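Local coordinates for eukaryotic translation initiation factor 2D (Homo sapiens, PDB 5W2F), which delivers tRNA, including initiator Met-tRNA, to the ribosomal P-site independently of GTP; this chain is the C-terminal part of the factor, at residues R109-D114 / V129-A134; I113-A118 / K191-L196; L137-V142 / D164-Q169; V96-Q101 / E184-P189. All blocks are in the same frame, centred on the assembly; numbering follows the deposited sequence.

Contact 1: R109-D114 / V129-A134; sequences RICPID and VRNLEA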
loop_
_atom_site.group_PDB
_atom_site.type_symbol
_atom_site.label_atom_id
_atom_site.label_comp_id
_atom_site.label_asym_id
_atom_site.label_seq_id
_atom_site.Cartn_x
_atom_site.Cartn_y
_atom_site.Cartn_z
ATOM N N ARG A 109 -1.639 0.439 -3.435
ATOM C CA ARG A 109 -2.498 0.448 -2.273
ATOM C C ARG A 109 -2.328 -0.854 -1.525
ATOM O O ARG A 109 -2.029 -1.903 -2.114
ATOM C CB ARG A 109 -3.952 0.670 -2.684
ATOM C CG ARG A 109 -4.124 2.003 -3.399
ATOM C CD ARG A 109 -5.523 2.570 -3.285
ATOM N NE ARG A 109 -5.584 3.881 -3.927
ATOM C CZ ARG A 109 -5.097 5.020 -3.420
ATOM N NH1 ARG A 109 -4.496 5.064 -2.225
ATOM N NH2 ARG A 109 -5.218 6.139 -4.121
ATOM N N ILE A 110 -2.482 -0.771 -0.211
ATOM C CA ILE A 110 -2.415 -1.941 0.637
ATOM C C ILE A 110 -3.640 -2.796 0.227
ATOM O O ILE A 110 -4.752 -2.268 0.068
ATOM C CB ILE A 110 -2.436 -1.571 2.149
ATOM C CG1 ILE A 110 -1.281 -0.606 2.508
ATOM C CG2 ILE A 110 -2.322 -2.828 3.005
ATOM C CD1 ILE A 110 -1.462 0.189 3.781
ATOM N N CYS A 111 -3.385 -4.072 -0.045
ATOM C CA CYS A 111 -4.423 -5.062 -0.309
ATOM C C CYS A 111 -4.292 -6.120 0.778
ATOM O O CYS A 111 -3.195 -6.379 1.251
ATOM C CB CYS A 111 -4.210 -5.717 -1.677
ATOM S SG CYS A 111 -2.570 -6.446 -1.951
ATOM N N PRO A 112 -5.405 -6.738 1.165
ATOM C CA PRO A 112 -5.348 -7.737 2.206
ATOM C C PRO A 112 -4.809 -9.065 1.719
ATOM O O PRO A 112 -4.958 -9.410 0.535
ATOM C CB PRO A 112 -6.808 -7.905 2.604
ATOM C CG PRO A 112 -7.558 -7.614 1.334
ATOM C CD PRO A 112 -6.777 -6.534 0.668
ATOM N N ILE A 113 -4.219 -9.817 2.647
ATOM C CA ILE A 113 -4.034 -11.259 2.408
ATOM C C ILE A 113 -5.413 -11.905 2.538
ATOM O O ILE A 113 -6.138 -11.625 3.499
ATOM C CB ILE A 113 -3.069 -11.877 3.409
ATOM C CG1 ILE A 113 -1.672 -11.321 3.175
ATOM C CG2 ILE A 113 -3.079 -13.393 3.288
ATOM C CD1 ILE A 113 -0.671 -11.640 4.260
ATOM N N ASP A 114 -5.787 -12.704 1.545
ATOM C CA ASP A 114 -7.064 -13.403 1.546
ATOM C C ASP A 114 -6.817 -14.883 1.753
ATOM O O ASP A 114 -6.078 -15.507 0.993
ATOM C CB ASP A 114 -7.838 -13.216 0.226
ATOM C CG ASP A 114 -8.044 -11.774 -0.146
ATOM O OD1 ASP A 114 -8.490 -10.985 0.707
ATOM O OD2 ASP A 114 -7.724 -11.431 -1.311
ATOM N N VAL A 129 -4.578 -19.138 -0.353
ATOM C CA VAL A 129 -3.979 -17.945 0.248
ATOM C C VAL A 129 -3.428 -17.036 -0.834
ATOM O O VAL A 129 -2.497 -17.425 -1.555
ATOM C CB VAL A 129 -2.873 -18.308 1.254
ATOM C CG1 VAL A 129 -2.430 -17.057 2.022
ATOM C CG2 VAL A 129 -3.344 -19.414 2.200
ATOM N N ARG A 130 -4.022 -15.841 -0.946
ATOM C CA ARG A 130 -3.692 -14.848 -1.961
ATOM C C ARG A 130 -3.036 -13.623 -1.311
ATOM O O ARG A 130 -3.364 -13.268 -0.188
ATOM C CB ARG A 130 -5.029 -14.404 -2.629
ATOM C CG ARG A 130 -4.934 -13.270 -3.634
ATOM C CD ARG A 130 -6.306 -12.908 -4.163
ATOM N NE ARG A 130 -6.852 -13.984 -4.999
ATOM C CZ ARG A 130 -6.831 -14.035 -6.325
ATOM N NH1 ARG A 130 -6.325 -13.056 -7.049
ATOM N NH2 ARG A 130 -7.320 -15.097 -6.936
ATOM N N ASN A 131 -2.138 -12.985 -2.065
ATOM C CA ASN A 131 -1.474 -11.718 -1.737
ATOM C C ASN A 131 -0.338 -11.813 -0.744
ATOM O O ASN A 131 0.064 -10.814 -0.155
ATOM C CB ASN A 131 -2.467 -10.617 -1.340
ATOM C CG ASN A 131 -3.240 -10.107 -2.504
ATOM O OD1 ASN A 131 -2.734 -10.048 -3.639
ATOM N ND2 ASN A 131 -4.460 -9.684 -2.237
ATOM N N LEU A 132 0.254 -12.993 -0.610
ATOM C CA LEU A 132 1.398 -13.119 0.272
ATOM C C LEU A 132 2.528 -12.200 -0.174
ATOM O O LEU A 132 3.208 -11.606 0.666
ATOM C CB LEU A 132 1.887 -14.565 0.324
ATOM C CG LEU A 132 0.939 -15.527 1.048
ATOM C CD1 LEU A 132 1.302 -16.968 0.715
ATOM C CD2 LEU A 132 0.969 -15.299 2.547
ATOM N N GLU A 133 2.737 -12.079 -1.486
ATOM C CA GLU A 133 3.851 -11.291 -1.997
ATOM C C GLU A 133 3.675 -9.803 -1.679
ATOM O O GLU A 133 4.650 -9.080 -1.588
ATOM C CB GLU A 133 4.026 -11.523 -3.505
ATOM C CG GLU A 133 4.353 -12.993 -3.867
ATOM C CD GLU A 133 3.904 -13.468 -5.292
ATOM O OE1 GLU A 133 2.711 -13.394 -5.689
ATOM O OE2 GLU A 133 4.755 -13.959 -6.044
ATOM N N ALA A 134 2.441 -9.348 -1.482
ATOM C CA ALA A 134 2.182 -7.951 -1.102
ATOM C C ALA A 134 2.780 -7.596 0.248
ATOM O O ALA A 134 2.967 -6.417 0.565
ATOM C CB ALA A 134 0.690 -7.672 -1.100
#

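Contact 2: I113-A118 / K191-L196; sequences IDITLA and KHIQGL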
loop_
_atom_site.group_PDB
_atom_site.type_symbol
_atom_site.label_atom_id
_atom_site.label_comp_id
_atom_site.label_asym_id
_atom_site.label_seq_id
_atom_site.Cartn_x
_atom_site.Cartn_y
_atom_site.Cartn_z
ATOM N N ILE A 113 -4.219 -9.817 2.647
ATOM C CA ILE A 113 -4.034 -11.259 2.408
ATOM C C ILE A 113 -5.413 -11.905 2.538
ATOM O O ILE A 113 -6.138 -11.625 3.499
ATOM C CB ILE A 113 -3.069 -11.877 3.409
ATOM C CG1 ILE A 113 -1.672 -11.321 3.175
ATOM C CG2 ILE A 113 -3.079 -13.393 3.288
ATOM C CD1 ILE A 113 -0.671 -11.640 4.260
ATOM N N ASP A 114 -5.787 -12.704 1.545
ATOM C CA ASP A 114 -7.064 -13.403 1.546
ATOM C C ASP A 114 -6.817 -14.883 1.753
ATOM O O ASP A 114 -6.078 -15.507 0.993
ATOM C CB ASP A 114 -7.838 -13.216 0.226
ATOM C CG ASP A 114 -8.044 -11.774 -0.146
ATOM O OD1 ASP A 114 -8.490 -10.985 0.707
ATOM O OD2 ASP A 114 -7.724 -11.431 -1.311
ATOM N N ILE A 115 -7.481 -15.429 2.754
ATOM C CA ILE A 115 -7.452 -16.855 3.080
ATOM C C ILE A 115 -8.857 -17.393 2.921
ATOM O O ILE A 115 -9.766 -16.920 3.602
ATOM C CB ILE A 115 -6.996 -17.121 4.517
ATOM C CG1 ILE A 115 -5.652 -16.471 4.819
ATOM C CG2 ILE A 115 -6.969 -18.613 4.804
ATOM C CD1 ILE A 115 -5.463 -16.209 6.278
ATOM N N THR A 116 -9.038 -18.340 2.009
ATOM C CA THR A 116 -10.346 -18.812 1.678
ATOM C C THR A 116 -10.399 -20.343 1.644
ATOM O O THR A 116 -9.493 -20.978 1.107
ATOM C CB THR A 116 -10.695 -18.207 0.317
ATOM O OG1 THR A 116 -10.499 -16.772 0.381
ATOM C CG2 THR A 116 -12.093 -18.566 -0.082
ATOM N N LEU A 117 -11.481 -20.892 2.174
ATOM C CA LEU A 117 -11.783 -22.312 2.060
ATOM C C LEU A 117 -12.577 -22.507 0.795
ATOM O O LEU A 117 -13.463 -21.714 0.486
ATOM C CB LEU A 117 -12.580 -22.774 3.281
ATOM C CG LEU A 117 -11.752 -22.766 4.550
ATOM C CD1 LEU A 117 -12.648 -22.865 5.781
ATOM C CD2 LEU A 117 -10.718 -23.888 4.543
ATOM N N ALA A 118 -12.255 -23.571 0.068
ATOM C CA ALA A 118 -12.910 -23.877 -1.191
ATOM C C ALA A 118 -13.032 -25.370 -1.361
ATOM O O ALA A 118 -12.404 -26.145 -0.638
ATOM C CB ALA A 118 -12.126 -23.291 -2.354
ATOM N N LYS A 191 -5.931 -6.492 10.784
ATOM C CA LYS A 191 -6.850 -5.727 9.947
ATOM C C LYS A 191 -6.564 -5.893 8.454
ATOM O O LYS A 191 -7.385 -5.510 7.624
ATOM C CB LYS A 191 -6.844 -4.245 10.334
ATOM C CG LYS A 191 -5.610 -3.468 9.966
ATOM C CD LYS A 191 -5.754 -2.003 10.357
ATOM C CE LYS A 191 -4.441 -1.261 10.269
ATOM N NZ LYS A 191 -4.559 0.120 10.821
ATOM N N HIS A 192 -5.387 -6.438 8.122
ATOM C CA HIS A 192 -5.009 -6.633 6.731
ATOM C C HIS A 192 -5.059 -8.077 6.284
ATOM O O HIS A 192 -4.549 -8.414 5.214
ATOM C CB HIS A 192 -3.619 -6.034 6.478
ATOM C CG HIS A 192 -3.614 -4.544 6.536
ATOM N ND1 HIS A 192 -4.499 -3.785 5.802
ATOM C CD2 HIS A 192 -2.861 -3.671 7.244
ATOM C CE1 HIS A 192 -4.282 -2.505 6.046
ATOM N NE2 HIS A 192 -3.296 -2.411 6.923
ATOM N N ILE A 193 -5.731 -8.915 7.069
ATOM C CA ILE A 193 -5.929 -10.329 6.722
ATOM C C ILE A 193 -7.420 -10.615 6.714
ATOM O O ILE A 193 -8.119 -10.268 7.673
ATOM C CB ILE A 193 -5.208 -11.243 7.705
ATOM C CG1 ILE A 193 -3.724 -10.844 7.787
ATOM C CG2 ILE A 193 -5.395 -12.714 7.324
ATOM C CD1 ILE A 193 -3.013 -11.427 8.950
ATOM N N GLN A 194 -7.884 -11.226 5.631
ATOM C CA GLN A 194 -9.291 -11.638 5.483
ATOM C C GLN A 194 -9.390 -13.135 5.455
ATOM O O GLN A 194 -8.602 -13.792 4.797
ATOM C CB GLN A 194 -9.902 -11.038 4.194
ATOM C CG GLN A 194 -10.038 -9.527 4.327
ATOM C CD GLN A 194 -10.736 -8.859 3.152
ATOM O OE1 GLN A 194 -11.469 -7.892 3.356
ATOM N NE2 GLN A 194 -10.519 -9.358 1.928
ATOM N N GLY A 195 -10.375 -13.644 6.160
ATOM C CA GLY A 195 -10.720 -15.067 6.160
ATOM C C GLY A 195 -10.413 -15.813 7.448
ATOM O O GLY A 195 -10.887 -16.952 7.617
ATOM N N LEU A 196 -9.676 -15.195 8.369
ATOM C CA LEU A 196 -9.349 -15.901 9.605
ATOM C C LEU A 196 -10.581 -16.186 10.432
ATOM O O LEU A 196 -10.596 -17.146 11.238
ATOM C CB LEU A 196 -8.328 -15.141 10.445
ATOM C CG LEU A 196 -6.952 -15.020 9.816
ATOM C CD1 LEU A 196 -6.104 -14.055 10.616
ATOM C CD2 LEU A 196 -6.296 -16.391 9.699
HETATM O O HOH W 1 -11.210 -18.527 5.286
#

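Contact 3: L137-V142 / D164-Q169; sequences LDPYSV and DSLQVQ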
loop_
_atom_site.group_PDB
_atom_site.type_symbol
_atom_site.label_atom_id
_atom_site.label_comp_id
_atom_site.label_asym_id
_atom_site.label_seq_id
_atom_site.Cartn_x
_atom_site.Cartn_y
_atom_site.Cartn_z
ATOM N N LEU A 137 6.267 -11.901 1.439
ATOM C CA LEU A 137 6.372 -13.320 1.735
ATOM C C LEU A 137 6.431 -14.110 0.426
ATOM O O LEU A 137 5.707 -13.832 -0.508
ATOM C CB LEU A 137 5.179 -13.781 2.568
ATOM C CG LEU A 137 5.090 -13.149 3.957
ATOM C CD1 LEU A 137 3.785 -13.538 4.621
ATOM C CD2 LEU A 137 6.276 -13.538 4.836
ATOM N N ASP A 138 7.321 -15.090 0.400
ATOM C CA ASP A 138 7.549 -15.940 -0.773
ATOM C C ASP A 138 6.551 -17.087 -0.714
ATOM O O ASP A 138 6.627 -17.893 0.193
ATOM C CB ASP A 138 8.994 -16.466 -0.772
ATOM C CG ASP A 138 9.330 -17.332 -1.981
ATOM O OD1 ASP A 138 8.456 -17.613 -2.821
ATOM O OD2 ASP A 138 10.512 -17.701 -2.088
ATOM N N PRO A 139 5.636 -17.177 -1.692
ATOM C CA PRO A 139 4.691 -18.291 -1.668
ATOM C C PRO A 139 5.345 -19.681 -1.591
ATOM O O PRO A 139 4.797 -20.568 -0.930
ATOM C CB PRO A 139 3.889 -18.097 -2.955
ATOM C CG PRO A 139 3.932 -16.631 -3.190
ATOM C CD PRO A 139 5.322 -16.242 -2.788
ATOM N N TYR A 140 6.505 -19.874 -2.234
ATOM C CA TYR A 140 7.158 -21.189 -2.170
ATOM C C TYR A 140 7.644 -21.502 -0.745
ATOM O O TYR A 140 7.576 -22.650 -0.282
ATOM C CB TYR A 140 8.262 -21.323 -3.244
ATOM C CG TYR A 140 7.663 -21.536 -4.636
ATOM C CD1 TYR A 140 7.271 -22.784 -5.031
ATOM C CD2 TYR A 140 7.445 -20.476 -5.529
ATOM C CE1 TYR A 140 6.686 -23.006 -6.264
ATOM C CE2 TYR A 140 6.855 -20.697 -6.786
ATOM C CZ TYR A 140 6.484 -21.973 -7.142
ATOM O OH TYR A 140 5.889 -22.265 -8.370
ATOM N N SER A 141 8.158 -20.489 -0.061
ATOM C CA SER A 141 8.568 -20.642 1.331
ATOM C C SER A 141 7.383 -20.910 2.255
ATOM O O SER A 141 7.386 -21.837 3.074
ATOM C CB SER A 141 9.293 -19.405 1.807
ATOM O OG SER A 141 9.611 -19.525 3.162
ATOM N N VAL A 142 6.347 -20.108 2.096
ATOM C CA VAL A 142 5.123 -20.313 2.872
ATOM C C VAL A 142 4.538 -21.712 2.625
ATOM O O VAL A 142 4.144 -22.402 3.576
ATOM C CB VAL A 142 4.093 -19.215 2.579
ATOM C CG1 VAL A 142 2.762 -19.540 3.226
ATOM C CG2 VAL A 142 4.605 -17.858 3.058
ATOM N N ASP A 164 -0.722 -10.249 -11.517
ATOM C CA ASP A 164 0.222 -11.342 -11.757
ATOM C C ASP A 164 0.869 -11.757 -10.442
ATOM O O ASP A 164 1.968 -11.320 -10.088
ATOM C CB ASP A 164 1.276 -10.922 -12.780
ATOM C CG ASP A 164 2.186 -12.072 -13.208
ATOM O OD1 ASP A 164 1.845 -13.246 -12.969
ATOM O OD2 ASP A 164 3.252 -11.795 -13.802
ATOM N N SER A 165 0.162 -12.621 -9.732
ATOM C CA SER A 165 0.544 -13.060 -8.414
ATOM C C SER A 165 0.331 -14.570 -8.287
ATOM O O SER A 165 -0.376 -15.200 -9.078
ATOM C CB SER A 165 -0.274 -12.312 -7.345
ATOM O OG SER A 165 -1.614 -12.818 -7.239
ATOM N N LEU A 166 0.983 -15.128 -7.291
ATOM C CA LEU A 166 0.901 -16.541 -6.983
ATOM C C LEU A 166 0.102 -16.725 -5.712
ATOM O O LEU A 166 0.119 -15.870 -4.818
ATOM C CB LEU A 166 2.290 -17.098 -6.749
ATOM C CG LEU A 166 3.241 -17.002 -7.947
ATOM C CD1 LEU A 166 4.618 -17.428 -7.487
ATOM C CD2 LEU A 166 2.734 -17.842 -9.089
ATOM N N GLN A 167 -0.571 -17.854 -5.640
ATOM C CA GLN A 167 -1.290 -18.240 -4.433
ATOM C C GLN A 167 -0.790 -19.599 -3.946
ATOM O O GLN A 167 -0.241 -20.405 -4.716
ATOM C CB GLN A 167 -2.798 -18.301 -4.684
ATOM C CG GLN A 167 -3.222 -19.318 -5.726
ATOM C CD GLN A 167 -4.700 -19.241 -5.980
ATOM O OE1 GLN A 167 -5.321 -18.206 -5.754
ATOM N NE2 GLN A 167 -5.253 -20.291 -6.497
ATOM N N VAL A 168 -0.951 -19.833 -2.653
ATOM C CA VAL A 168 -0.667 -21.108 -2.041
ATOM C C VAL A 168 -1.980 -21.838 -1.815
ATOM O O VAL A 168 -2.926 -21.264 -1.290
ATOM C CB VAL A 168 0.072 -20.931 -0.714
ATOM C CG1 VAL A 168 0.300 -22.257 -0.007
ATOM C CG2 VAL A 168 1.378 -20.184 -0.933
ATOM N N GLN A 169 -2.015 -23.110 -2.193
ATOM C CA GLN A 169 -3.114 -23.992 -1.856
ATOM C C GLN A 169 -2.626 -25.055 -0.905
ATOM O O GLN A 169 -1.561 -25.657 -1.136
ATOM C CB GLN A 169 -3.675 -24.599 -3.115
ATOM C CG GLN A 169 -4.385 -23.583 -3.974
ATOM C CD GLN A 169 -5.156 -24.229 -5.115
ATOM O OE1 GLN A 169 -4.734 -25.264 -5.652
ATOM N NE2 GLN A 169 -6.286 -23.623 -5.499
#

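Contact 4: V96-Q101 / E184-P189; sequences VTLPGQ and EEYQLP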
loop_
_atom_site.group_PDB
_atom_site.type_symbol
_atom_site.label_atom_id
_atom_site.label_comp_id
_atom_site.label_asym_id
_atom_site.label_seq_id
_atom_site.Cartn_x
_atom_site.Cartn_y
_atom_site.Cartn_z
ATOM N N VAL A 96 6.512 -2.685 4.828
ATOM C CA VAL A 96 6.240 -3.849 5.682
ATOM C C VAL A 96 7.535 -4.251 6.375
ATOM O O VAL A 96 8.578 -4.383 5.711
ATOM C CB VAL A 96 5.758 -5.046 4.855
ATOM C CG1 VAL A 96 5.436 -6.221 5.761
ATOM C CG2 VAL A 96 4.597 -4.663 3.988
ATOM N N THR A 97 7.480 -4.442 7.692
ATOM C CA THR A 97 8.662 -4.928 8.419
ATOM C C THR A 97 8.356 -6.285 9.012
ATOM O O THR A 97 7.596 -6.395 9.959
ATOM C CB THR A 97 9.129 -3.932 9.502
ATOM O OG1 THR A 97 9.363 -2.661 8.889
ATOM C CG2 THR A 97 10.424 -4.401 10.169
ATOM N N LEU A 98 8.956 -7.307 8.427
ATOM C CA LEU A 98 8.836 -8.656 8.926
ATOM C C LEU A 98 9.834 -8.824 10.067
ATOM O O LEU A 98 10.907 -8.212 10.055
ATOM C CB LEU A 98 9.072 -9.674 7.812
ATOM C CG LEU A 98 8.118 -9.594 6.611
ATOM C CD1 LEU A 98 8.559 -10.555 5.546
ATOM C CD2 LEU A 98 6.676 -9.850 7.020
ATOM N N PRO A 99 9.500 -9.668 11.055
ATOM C CA PRO A 99 10.444 -9.877 12.159
ATOM C C PRO A 99 11.811 -10.350 11.701
ATOM O O PRO A 99 11.938 -11.264 10.873
ATOM C CB PRO A 99 9.769 -10.965 12.994
ATOM C CG PRO A 99 8.325 -10.797 12.680
ATOM C CD PRO A 99 8.294 -10.477 11.225
ATOM N N GLY A 100 12.831 -9.685 12.210
ATOM C CA GLY A 100 14.191 -10.076 11.933
ATOM C C GLY A 100 14.745 -9.705 10.574
ATOM O O GLY A 100 15.803 -10.172 10.205
ATOM N N GLN A 101 14.048 -8.862 9.831
ATOM C CA GLN A 101 14.457 -8.501 8.492
ATOM C C GLN A 101 14.332 -7.019 8.254
ATOM O O GLN A 101 13.563 -6.320 8.913
ATOM C CB GLN A 101 13.565 -9.216 7.497
ATOM C CG GLN A 101 13.580 -10.710 7.651
ATOM C CD GLN A 101 13.091 -11.383 6.395
ATOM O OE1 GLN A 101 13.820 -11.483 5.408
ATOM N NE2 GLN A 101 11.840 -11.801 6.402
ATOM N N GLU A 184 1.330 -14.585 14.279
ATOM C CA GLU A 184 2.298 -14.869 15.334
ATOM C C GLU A 184 3.714 -14.866 14.778
ATOM O O GLU A 184 4.567 -14.113 15.253
ATOM C CB GLU A 184 1.965 -16.175 16.041
ATOM C CG GLU A 184 0.646 -16.174 16.784
ATOM C CD GLU A 184 0.378 -17.515 17.482
ATOM O OE1 GLU A 184 1.300 -18.064 18.136
ATOM O OE2 GLU A 184 -0.755 -18.038 17.364
ATOM N N GLU A 185 3.967 -15.655 13.743
ATOM C CA GLU A 185 5.325 -15.734 13.206
ATOM C C GLU A 185 5.763 -14.485 12.457
ATOM O O GLU A 185 6.864 -13.990 12.696
ATOM C CB GLU A 185 5.465 -16.942 12.313
ATOM C CG GLU A 185 5.375 -18.221 13.083
ATOM C CD GLU A 185 6.445 -18.307 14.171
ATOM O OE1 GLU A 185 7.637 -18.140 13.851
ATOM O OE2 GLU A 185 6.079 -18.487 15.349
ATOM N N TYR A 186 4.900 -13.947 11.595
ATOM C CA TYR A 186 5.260 -12.749 10.831
ATOM C C TYR A 186 4.727 -11.447 11.418
ATOM O O TYR A 186 5.049 -10.390 10.897
ATOM C CB TYR A 186 4.877 -12.910 9.351
ATOM C CG TYR A 186 5.658 -14.007 8.680
ATOM C CD1 TYR A 186 7.052 -13.946 8.626
ATOM C CD2 TYR A 186 5.034 -15.092 8.083
ATOM C CE1 TYR A 186 7.793 -14.960 8.021
ATOM C CE2 TYR A 186 5.768 -16.090 7.470
ATOM C CZ TYR A 186 7.143 -16.034 7.457
ATOM O OH TYR A 186 7.862 -17.045 6.848
ATOM N N GLN A 187 3.924 -11.521 12.487
ATOM C CA GLN A 187 3.455 -10.322 13.224
ATOM C C GLN A 187 2.737 -9.313 12.332
ATOM O O GLN A 187 2.811 -8.097 12.533
ATOM C CB GLN A 187 4.618 -9.654 13.979
ATOM C CG GLN A 187 5.184 -10.509 15.102
ATOM C CD GLN A 187 4.253 -10.599 16.295
ATOM O OE1 GLN A 187 3.770 -9.588 16.792
ATOM N NE2 GLN A 187 3.994 -11.820 16.755
ATOM N N LEU A 188 2.013 -9.826 11.346
ATOM C CA LEU A 188 1.295 -8.980 10.423
ATOM C C LEU A 188 0.009 -8.438 11.080
ATOM O O LEU A 188 -0.556 -9.096 11.958
ATOM C CB LEU A 188 0.977 -9.728 9.133
ATOM C CG LEU A 188 2.172 -10.122 8.271
ATOM C CD1 LEU A 188 1.712 -10.935 7.090
ATOM C CD2 LEU A 188 2.939 -8.910 7.776
ATOM N N PRO A 189 -0.467 -7.259 10.647
ATOM C CA PRO A 189 -1.675 -6.708 11.278
ATOM C C PRO A 189 -2.933 -7.488 10.891
ATOM O O PRO A 189 -3.200 -7.695 9.703
ATOM C CB PRO A 189 -1.754 -5.283 10.717
ATOM C CG PRO A 189 -0.435 -5.024 10.133
ATOM C CD PRO A 189 0.080 -6.335 9.648
HETATM O O HOH W 2 5.322 -7.626 10.830
#

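Contact 1: R109-D114 / V129-A134
D114 and R130 form an antiparallel hydrogen-bonded pair. R130 N gives a nearly straight bond to D114 O (2.8 Å, 170°). D114 N returns one to R130 O at 3.0 Å. One residue further on, a side chain replaces the strand bonding. N131 has left the strand with a positive phi (78°), and its ND2 donates to P112 O at 2.8 Å, close to the plane of its own amide. OD1 of the same amide accepts from K163. With both ends bonded, the amide cannot easily turn over.

The tight part is this bonded backbone with I113 beside it. I113 CG2 stands anti to the backbone N, which sets it 3.5 Å from R130 O and 3.9 Å from V129 CG1. I113 CD1 touches L132 CD2 more loosely, at 4.4 Å. L178 and L182 of helix 175-185 and the side chain of Y135 close this side, and I113, V129 and L132 are buried.

The side with D114 and R130 is looser and partly exposed. D114 OD2 touches R130 CD at 3.5 Å, but it stays 4.6 Å from R130 NE, too far for a salt bridge. The carboxylate and guanidinium planes are 41° apart. Each group is held by another partner: D114 OD1 by Q194, and R130 NH2 by the carbonyl of P160. The opposite charges may still attract weakly.

These bonds lie at the open ends of the beta hairpin made by strands 113-121 and 124-130, in the mixed sheet of the SUI1 domain, the fold shared with eIF1.

Contact 2: I113-A118 / K191-L196
I113 and D114 pair in parallel with I193 and Q194, which adds a short edge strand to the SUI1 sheet. Q194 sits between two residues of the longer strand. Its N donates almost straight to I113 O (2.8 Å, 176°), and its O accepts from I115 N at 2.8 Å. I113 N completes the pattern with a more bent bond to H192 O at 2.9 Å.

The side chains of D114 and Q194 lie side by side and point the same way. Q194 NE2 donates to D114 OD1 at 2.9 Å, nearly head-on to the C-O bond, with the carboxylate and amide planes 35° apart. This bond ties the two strands together on the face that carries D114 and Q194.

On the other face, I115 reaches across with its CD1. CG1 is anti to the carbonyl carbon, and the chain runs on to bring CD1 against both L196 CD2 (3.5 Å) and I193 CG2 (3.6 Å). G195 ends the pairing. Its CA makes a CA-H...O contact to I115 O at 3.3 Å. That closeness and the positive phi (110°) suit a residue without a side chain. A water donates to both I115 O and G195 O, bridging the strands where direct bonding stops.

Strand 193-194 is outermost in the sheet, and 113-121 separates it from 124-130. Helix 175-185 covers the isoleucine face, with L178 on I115 and L183 on I193 and L196.

Contact 3: L137-V142 / D164-Q169
P139 packs on L166 and V168, two residues that reach from strand 166-171 toward the helix. P139 CG meets L166 CB at 3.9 Å, the two side chains crossing at about a right angle. P139 CB touches V168 CG2 at 3.8 Å. The same methyl lies 3.4 Å from P139 O. CG2 is anti to the carbonyl carbon of V168, the position that turns it to the helix. V142, one turn on, brings CG1 to within 4.4 Å of V168 CG2, a looser touch. At the solvent side the Y140 ring lies obliquely to L166, with CE2 at 4.0 Å from L166 CD1. No hydrogen bond crosses this contact, and its fit is apolar.

The contact sets the first turn of helix 139-150 on the sheet. In the SUI1 fold two helices cover one face of the sheet, and here V142 also touches L181 of the second, helix 175-185.

The helix start is held by D138, the N-cap residue. Its OD1 accepts from Y140 N at 3.0 Å, with the donor above the carboxylate plane (59° out of it). V142 N bonds to D138 O at 2.9 Å and begins the regular helical pattern. Across the contact, the strand is positioned by its neighbours. E133 OE1 accepts from L166 N, and V168 bonds through its backbone to V129. V156 of the edge strand 154-158 touches both Y140 and L166.

Contact 4: V96-Q101 / E184-P189
L98 and L188 share one rotamer. In each, CG stands anti to the carbonyl carbon (chi1 -60° and -66°) and the chain runs on extended, so that their CD2 methyls meet at 3.9 Å. V96 differs: its CG1 is anti to the backbone N, and from there it reaches L188 CD2 at 4.2 Å. L98 CD2 also lies 4.2 Å from Y186 CB and stands obliquely to the tyrosine ring. L137 fills in beside Y186, and L182 of helix 175-185 lies on L188.

P99 takes the more exposed side. Its ring is set against the carbonyls of E185 and Y186. CD is 3.3 Å from Y186 O, and CG is 3.5 Å from E185 O. The proline is placed by a type II turn from L98 to Q101, in which Q101 N bonds to L98 O at 3.2 Å. G100 has the positive phi (77°) expected at the third position of this turn. Q187, with positive phi, turns the chain out of helix 175-185.

A water lies between the segments, 2.7 Å from T97 O and 2.8 Å from Y186 O. It can donate to both, but more acceptors surround it than it has protons, so these bonds may not all be made together.

No direct hydrogen bond joins the two segments. The loop after strand 91-96 thus meets the SUI1 domain through apolar packing, proline carbons set on two backbone carbonyls, and a water. The join here rests mainly on van der Waals packing.

How the contacts relate
Contacts 1, 2 and 3 belong to the SUI1 domain and reach its mixed sheet. Contacts 1 and 2 share I113 and D114 on strand 113-121, and their centres are 9 Å apart. Contact 3 is centred about 10 Å from contact 1, and V129 and V168 link them through neighbouring strands. Contact 4 is centred about 14 Å from contact 1. Segment 96-101 comes first along the chain, and contacts 1 and 3 both fall between it and 184-189. Contacts 2 and 4 cross. L188 touches I113 and L137. Contacts 1 to 3 thus build the SUI1 sheet and its helix packing, while contact 4 joins it to the antiparallel sheet containing strands 4-8, 91-96 and 104-107.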